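Local coordinates for protein BT_4661 (Bacteroides thetaiotaomicron, PDB 4AK1) that probably binds heparin and heparan sulphate at the cell surface as a SusE-like glycan-binding protein of a gut bacterium's heparin utilisation locus, at residues Ala340-Val345 with Phe416-Thr421; Ser636-Tyr641 with His650-Leu655. All coordinates share one frame; numbering follows the deposited sequence.

Contact 1. Residues Ala340-Val345 with Phe416-Thr421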
loop_
_atom_site.group_PDB
_atom_site.type_symbol
_atom_site.label_atom_id
_atom_site.label_comp_id
_atom_site.label_asym_id
_atom_site.label_seq_id
_atom_site.Cartn_x
_atom_site.Cartn_y
_atom_site.Cartn_z
ATOM N N ALA A 340 -0.658 2.151 46.069
ATOM C CA ALA A 340 0.310 3.149 45.621
ATOM C C ALA A 340 0.835 2.768 44.237
ATOM O O ALA A 340 0.902 1.580 43.897
ATOM C CB ALA A 340 1.464 3.224 46.621
ATOM N N ASP A 341 1.234 3.763 43.443
ATOM C CA ASP A 341 1.972 3.473 42.215
ATOM C C ASP A 341 3.308 2.795 42.559
ATOM O O ASP A 341 3.860 3.038 43.636
ATOM C CB ASP A 341 2.202 4.749 41.410
ATOM C CG ASP A 341 0.944 5.216 40.677
ATOM O OD1 ASP A 341 -0.126 4.579 40.791
ATOM O OD2 ASP A 341 1.028 6.241 39.977
ATOM N N VAL A 342 3.802 1.944 41.658
ATOM C CA VAL A 342 4.972 1.082 41.920
ATOM C C VAL A 342 6.018 1.233 40.817
ATOM O O VAL A 342 5.698 1.209 39.619
ATOM C CB VAL A 342 4.568 -0.405 42.041
ATOM C CG1 VAL A 342 5.787 -1.335 42.138
ATOM C CG2 VAL A 342 3.682 -0.608 43.251
ATOM N N ASN A 343 7.264 1.394 41.246
ATOM C CA ASN A 343 8.396 1.592 40.373
ATOM C C ASN A 343 9.493 0.641 40.811
ATOM O O ASN A 343 9.948 0.723 41.955
ATOM C CB ASN A 343 8.904 3.029 40.515
ATOM C CG ASN A 343 7.906 4.040 40.001
ATOM O OD1 ASN A 343 7.864 4.315 38.808
ATOM N ND2 ASN A 343 7.082 4.576 40.889
ATOM N N ASP A 344 9.900 -0.259 39.920
ATOM C CA ASP A 344 10.983 -1.172 40.217
ATOM C C ASP A 344 11.662 -1.675 38.949
ATOM O O ASP A 344 11.285 -1.306 37.854
ATOM C CB ASP A 344 10.495 -2.349 41.058
ATOM C CG ASP A 344 11.459 -2.688 42.177
ATOM O OD1 ASP A 344 12.674 -2.858 41.909
ATOM O OD2 ASP A 344 11.007 -2.766 43.337
ATOM N N VAL A 345 12.671 -2.522 39.109
ATOM C CA VAL A 345 13.453 -2.988 37.963
ATOM C C VAL A 345 13.038 -4.422 37.600
ATOM O O VAL A 345 12.258 -5.041 38.324
ATOM C CB VAL A 345 14.974 -2.853 38.226
ATOM C CG1 VAL A 345 15.322 -1.404 38.610
ATOM C CG2 VAL A 345 15.433 -3.828 39.311
ATOM N N PHE A 416 -3.753 1.455 39.831
ATOM C CA PHE A 416 -2.399 1.962 40.044
ATOM C C PHE A 416 -1.566 1.795 38.796
ATOM O O PHE A 416 -1.924 1.032 37.872
ATOM C CB PHE A 416 -1.690 1.315 41.266
ATOM C CG PHE A 416 -1.401 -0.166 41.112
ATOM C CD1 PHE A 416 -2.366 -1.116 41.462
ATOM C CD2 PHE A 416 -0.168 -0.615 40.650
ATOM C CE1 PHE A 416 -2.107 -2.480 41.347
ATOM C CE2 PHE A 416 0.105 -1.983 40.523
ATOM C CZ PHE A 416 -0.868 -2.921 40.873
ATOM N N THR A 417 -0.448 2.512 38.779
ATOM C CA THR A 417 0.525 2.407 37.706
ATOM C C THR A 417 1.747 1.597 38.167
ATOM O O THR A 417 2.317 1.873 39.229
ATOM C CB THR A 417 0.928 3.813 37.227
ATOM O OG1 THR A 417 -0.236 4.469 36.702
ATOM C CG2 THR A 417 2.019 3.767 36.145
ATOM N N LEU A 418 2.122 0.602 37.364
ATOM C CA LEU A 418 3.304 -0.235 37.607
ATOM C C LEU A 418 4.343 0.066 36.522
ATOM O O LEU A 418 4.059 -0.092 35.330
ATOM C CB LEU A 418 2.912 -1.728 37.564
ATOM C CG LEU A 418 4.074 -2.728 37.504
ATOM C CD1 LEU A 418 4.848 -2.699 38.820
ATOM C CD2 LEU A 418 3.589 -4.135 37.169
ATOM N N THR A 419 5.533 0.505 36.922
ATOM C CA THR A 419 6.574 0.868 35.948
ATOM C C THR A 419 7.779 -0.009 36.194
ATOM O O THR A 419 8.311 -0.025 37.316
ATOM C CB THR A 419 6.946 2.377 36.057
ATOM O OG1 THR A 419 5.755 3.157 35.905
ATOM C CG2 THR A 419 7.939 2.790 34.979
ATOM N N ILE A 420 8.190 -0.761 35.168
ATOM C CA ILE A 420 9.363 -1.637 35.264
ATOM C C ILE A 420 10.476 -1.068 34.396
ATOM O O ILE A 420 10.269 -0.810 33.207
ATOM C CB ILE A 420 9.057 -3.088 34.792
ATOM C CG1 ILE A 420 7.897 -3.707 35.595
ATOM C CG2 ILE A 420 10.322 -3.967 34.828
ATOM C CD1 ILE A 420 8.134 -3.826 37.100
ATOM N N THR A 421 11.643 -0.845 34.993
ATOM C CA THR A 421 12.796 -0.347 34.248
ATOM C C THR A 421 13.927 -1.387 34.280
ATOM O O THR A 421 13.804 -2.433 34.924
ATOM C CB THR A 421 13.310 0.996 34.801
ATOM O OG1 THR A 421 13.696 0.828 36.168
ATOM C CG2 THR A 421 12.254 2.117 34.680
HETATM O O HOH W 1 4.559 3.682 38.303
HETATM O O HOH W 2 12.132 1.652 38.157
#
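Val342-Val345 and Phe416-Thr421 form a parallel strand pair at the edge of a four-stranded mixed sheet, with segment axes 4.6 Å apart and 19° from exactly parallel. The first strand of this sheet in the chain thus pairs with the last, closing a 1-4-3-2 order that recurs where strand 447-450 pairs with 525-535. The backbone bonds alternate as parallel pairing requires: Val342 N donates to Thr417 O (2.8 Å), Val342 O accepts from Thr419 N, Asp344 N donates to Thr419 O, and Asp344 O accepts from Thr421 N (2.9 Å). Within 342-345, Val342 and Asp344 thus make the main-chain bonds to 416-421.

One step before this strand, the side chain of Asp341 extends the pattern. Its carboxylate lies beside its own backbone N (chi1 -76°), which carries OD1 to Thr417 N at 2.9 Å. The bond is nearly straight at hydrogen (170°), yet the donor sits above the carboxylate plane. OD2 is held by Thr415 of the second subunit, whose hydroxyl also bonds Thr417 OG1, so the same pair faces a subunit interface.

On one face of the sheet Val342 and Leu418 lie side by side: CG1 of Val342, anti to its backbone N, meets CD1 of Leu418 at 3.7 Å. On the other face Asn343 runs alongside Thr419, its OD1 3.5 Å from Thr419 CB, while Thr419 OG1 has Gln398 as a partner. One water is hydrogen-bonded to both Thr419 OG1 and Val342 O; a second donates to Thr421 OG1 (2.7 Å) and weakly to Asp344 O.

Strand 342-345 is outermost in its sheet within the chain. Strand 410-421 is inside it, bonded on its far side to antiparallel strand 397-407, while Ile350 and Ile352 pack against Val342 and the side chain of Phe416 touches Ile352.

Contact 2. Residues Ser636-Tyr641 with His650-Leu655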
loop_
_atom_site.group_PDB
_atom_site.type_symbol
_atom_site.label_atom_id
_atom_site.label_comp_id
_atom_site.label_asym_id
_atom_site.label_seq_id
_atom_site.Cartn_x
_atom_site.Cartn_y
_atom_site.Cartn_z
ATOM N N SER A 636 3.340 -46.976 16.965
ATOM C CA SER A 636 2.750 -45.673 17.294
ATOM C C SER A 636 2.194 -45.620 18.743
ATOM O O SER A 636 2.004 -44.542 19.298
ATOM C CB SER A 636 1.676 -45.294 16.258
ATOM O OG SER A 636 0.479 -46.030 16.457
ATOM N N LYS A 637 1.981 -46.785 19.363
ATOM C CA LYS A 637 1.492 -46.836 20.743
ATOM C C LYS A 637 2.578 -46.614 21.790
ATOM O O LYS A 637 2.278 -46.200 22.904
ATOM C CB LYS A 637 0.750 -48.156 21.027
ATOM C CG LYS A 637 -0.475 -48.413 20.148
ATOM C CD LYS A 637 -1.438 -47.239 20.192
ATOM C CE LYS A 637 -2.888 -47.655 20.083
ATOM N NZ LYS A 637 -3.777 -46.473 20.326
ATOM N N ALA A 638 3.835 -46.884 21.442
ATOM C CA ALA A 638 4.934 -46.698 22.393
ATOM C C ALA A 638 5.102 -45.216 22.759
ATOM O O ALA A 638 4.791 -44.325 21.948
ATOM C CB ALA A 638 6.236 -47.254 21.820
ATOM N N LEU A 639 5.572 -44.962 23.974
ATOM C CA LEU A 639 6.009 -43.614 24.360
ATOM C C LEU A 639 7.256 -43.254 23.557
ATOM O O LEU A 639 7.471 -42.090 23.204
ATOM C CB LEU A 639 6.338 -43.560 25.849
ATOM C CG LEU A 639 5.193 -44.002 26.766
ATOM C CD1 LEU A 639 5.603 -43.826 28.221
ATOM C CD2 LEU A 639 3.906 -43.231 26.452
ATOM N N GLY A 640 8.051 -44.276 23.260
ATOM C CA GLY A 640 9.284 -44.124 22.518
ATOM C C GLY A 640 9.876 -45.498 22.276
ATOM O O GLY A 640 9.425 -46.489 22.840
ATOM N N TYR A 641 10.884 -45.577 21.425
ATOM C CA TYR A 641 11.506 -46.875 21.133
ATOM C C TYR A 641 12.743 -46.644 20.290
ATOM O O TYR A 641 12.912 -45.571 19.692
ATOM C CB TYR A 641 10.510 -47.813 20.407
ATOM C CG TYR A 641 10.124 -47.289 19.034
ATOM C CD1 TYR A 641 9.064 -46.396 18.878
ATOM C CD2 TYR A 641 10.864 -47.649 17.900
ATOM C CE1 TYR A 641 8.730 -45.901 17.617
ATOM C CE2 TYR A 641 10.541 -47.154 16.638
ATOM C CZ TYR A 641 9.483 -46.270 16.515
ATOM O OH TYR A 641 9.174 -45.786 15.263
ATOM N N HIS A 650 13.423 -43.015 19.036
ATOM C CA HIS A 650 12.254 -42.329 18.504
ATOM C C HIS A 650 11.334 -41.948 19.641
ATOM O O HIS A 650 11.108 -42.758 20.537
ATOM C CB HIS A 650 11.508 -43.253 17.545
ATOM C CG HIS A 650 12.313 -43.655 16.344
ATOM N ND1 HIS A 650 12.055 -43.185 15.119
ATOM C CD2 HIS A 650 13.404 -44.509 16.218
ATOM C CE1 HIS A 650 12.934 -43.713 14.241
ATOM N NE2 HIS A 650 13.764 -44.512 14.920
ATOM N N ILE A 651 10.813 -40.723 19.623
ATOM C CA ILE A 651 9.837 -40.254 20.618
ATOM C C ILE A 651 8.559 -39.956 19.845
ATOM O O ILE A 651 8.565 -39.162 18.887
ATOM C CB ILE A 651 10.311 -38.979 21.386
ATOM C CG1 ILE A 651 11.588 -39.259 22.213
ATOM C CG2 ILE A 651 9.194 -38.365 22.253
ATOM C CD1 ILE A 651 11.375 -40.254 23.354
ATOM N N ASN A 652 7.470 -40.605 20.245
ATOM C CA ASN A 652 6.201 -40.454 19.533
ATOM C C ASN A 652 5.494 -39.139 19.911
ATOM O O ASN A 652 5.646 -38.661 21.042
ATOM C CB ASN A 652 5.297 -41.673 19.775
ATOM C CG ASN A 652 5.631 -42.837 18.848
ATOM O OD1 ASN A 652 6.089 -42.622 17.722
ATOM N ND2 ASN A 652 5.395 -44.071 19.306
ATOM N N PRO A 653 4.706 -38.571 18.976
ATOM C CA PRO A 653 4.141 -37.227 19.192
ATOM C C PRO A 653 3.030 -37.102 20.236
ATOM O O PRO A 653 2.153 -37.964 20.336
ATOM C CB PRO A 653 3.591 -36.855 17.808
ATOM C CG PRO A 653 3.331 -38.167 17.123
ATOM C CD PRO A 653 4.457 -39.061 17.603
ATOM N N ASN A 654 3.073 -36.000 20.977
ATOM C CA ASN A 654 2.024 -35.562 21.907
ATOM C C ASN A 654 1.788 -36.406 23.164
ATOM O O ASN A 654 0.840 -36.139 23.893
ATOM C CB ASN A 654 0.692 -35.323 21.181
ATOM C CG ASN A 654 0.840 -34.382 20.005
ATOM O OD1 ASN A 654 0.892 -34.818 18.857
ATOM N ND2 ASN A 654 0.916 -33.086 20.288
ATOM N N LEU A 655 2.623 -37.410 23.404
ATOM C CA LEU A 655 2.404 -38.339 24.537
ATOM C C LEU A 655 3.071 -37.890 25.834
ATOM O O LEU A 655 2.541 -38.115 26.929
ATOM C CB LEU A 655 2.867 -39.766 24.168
ATOM C CG LEU A 655 2.187 -40.389 22.943
ATOM C CD1 LEU A 655 2.728 -41.795 22.670
ATOM C CD2 LEU A 655 0.669 -40.384 23.127
HETATM O O HOH W 3 6.047 -44.397 15.653
#
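Tyr641 and His650 face each other as the hydrogen-bonded pair of an antiparallel beta hairpin. Tyr641 N donates to His650 O (3.0 Å), and His650 N returns a shorter bond to Tyr641 O (2.7 Å). Their rings are parallel to within 1° but slid apart, with centroids 4.8 Å from each other, so there is little overlap. What lies over the tyrosine face is His650 CB, 3.9 Å from the ring centroid and 17° off its normal, a CH-pi contact. Tyr641 reaches it by placing CG between its backbone N and carbonyl carbon (chi1 65°), which swings the ring toward His650, with one face against its CB. His650 NE2 is hydrogen-bonded to Asp643 OD2, which would restrain the imidazole's rotation.

Next to this pair, Gly640 and Ile651 form the non-hydrogen-bonded pair, their CA atoms 4.3 Å apart. Beyond it the Asn652 side chain takes over: ND2 donates to Ala638 O at 2.7 Å, close to the amide's own plane, and also bonds Leu635 O. The other end of the amide, OD1, accepts from a water 2.7 Å away. Two backbone carbonyls and a water thus fix the amide's rotation. Asn652 N adds only a weak bond to Leu639 O. The type II turn Asn652-Leu655 brings Leu655 CD1 to 4.2 Å from Leu639 CD2.

The hairpin belongs to a small three-stranded antiparallel sheet, with 649-651 between 560-561 and 640-642. The Leu639 side chain packs on Met611 and Trp612 of helix 607-615.

Contact 1 and contact 2 are both partly buried and belong to separate sheets, their centres about 47 Å apart and their nearest atoms about 34 Å. Contact 1 joins strands far apart in sequence, in parallel; contact 2 closes a local antiparallel hairpin with only eight residues between its segments. In both, a side chain just outside a strand bonds to the main chain of the other segment, but the chemistry is reversed: the carboxylate of Asp341 accepts from the N-H of Thr417, whereas the carboxamide of Asn652 donates to the carbonyl of Ala638. Both have waters and an aliphatic pair; contact 2 adds parallel but slid rings and a CH-pi contact. Each also lies against another subunit, the second for contact 1 and the third for contact 2.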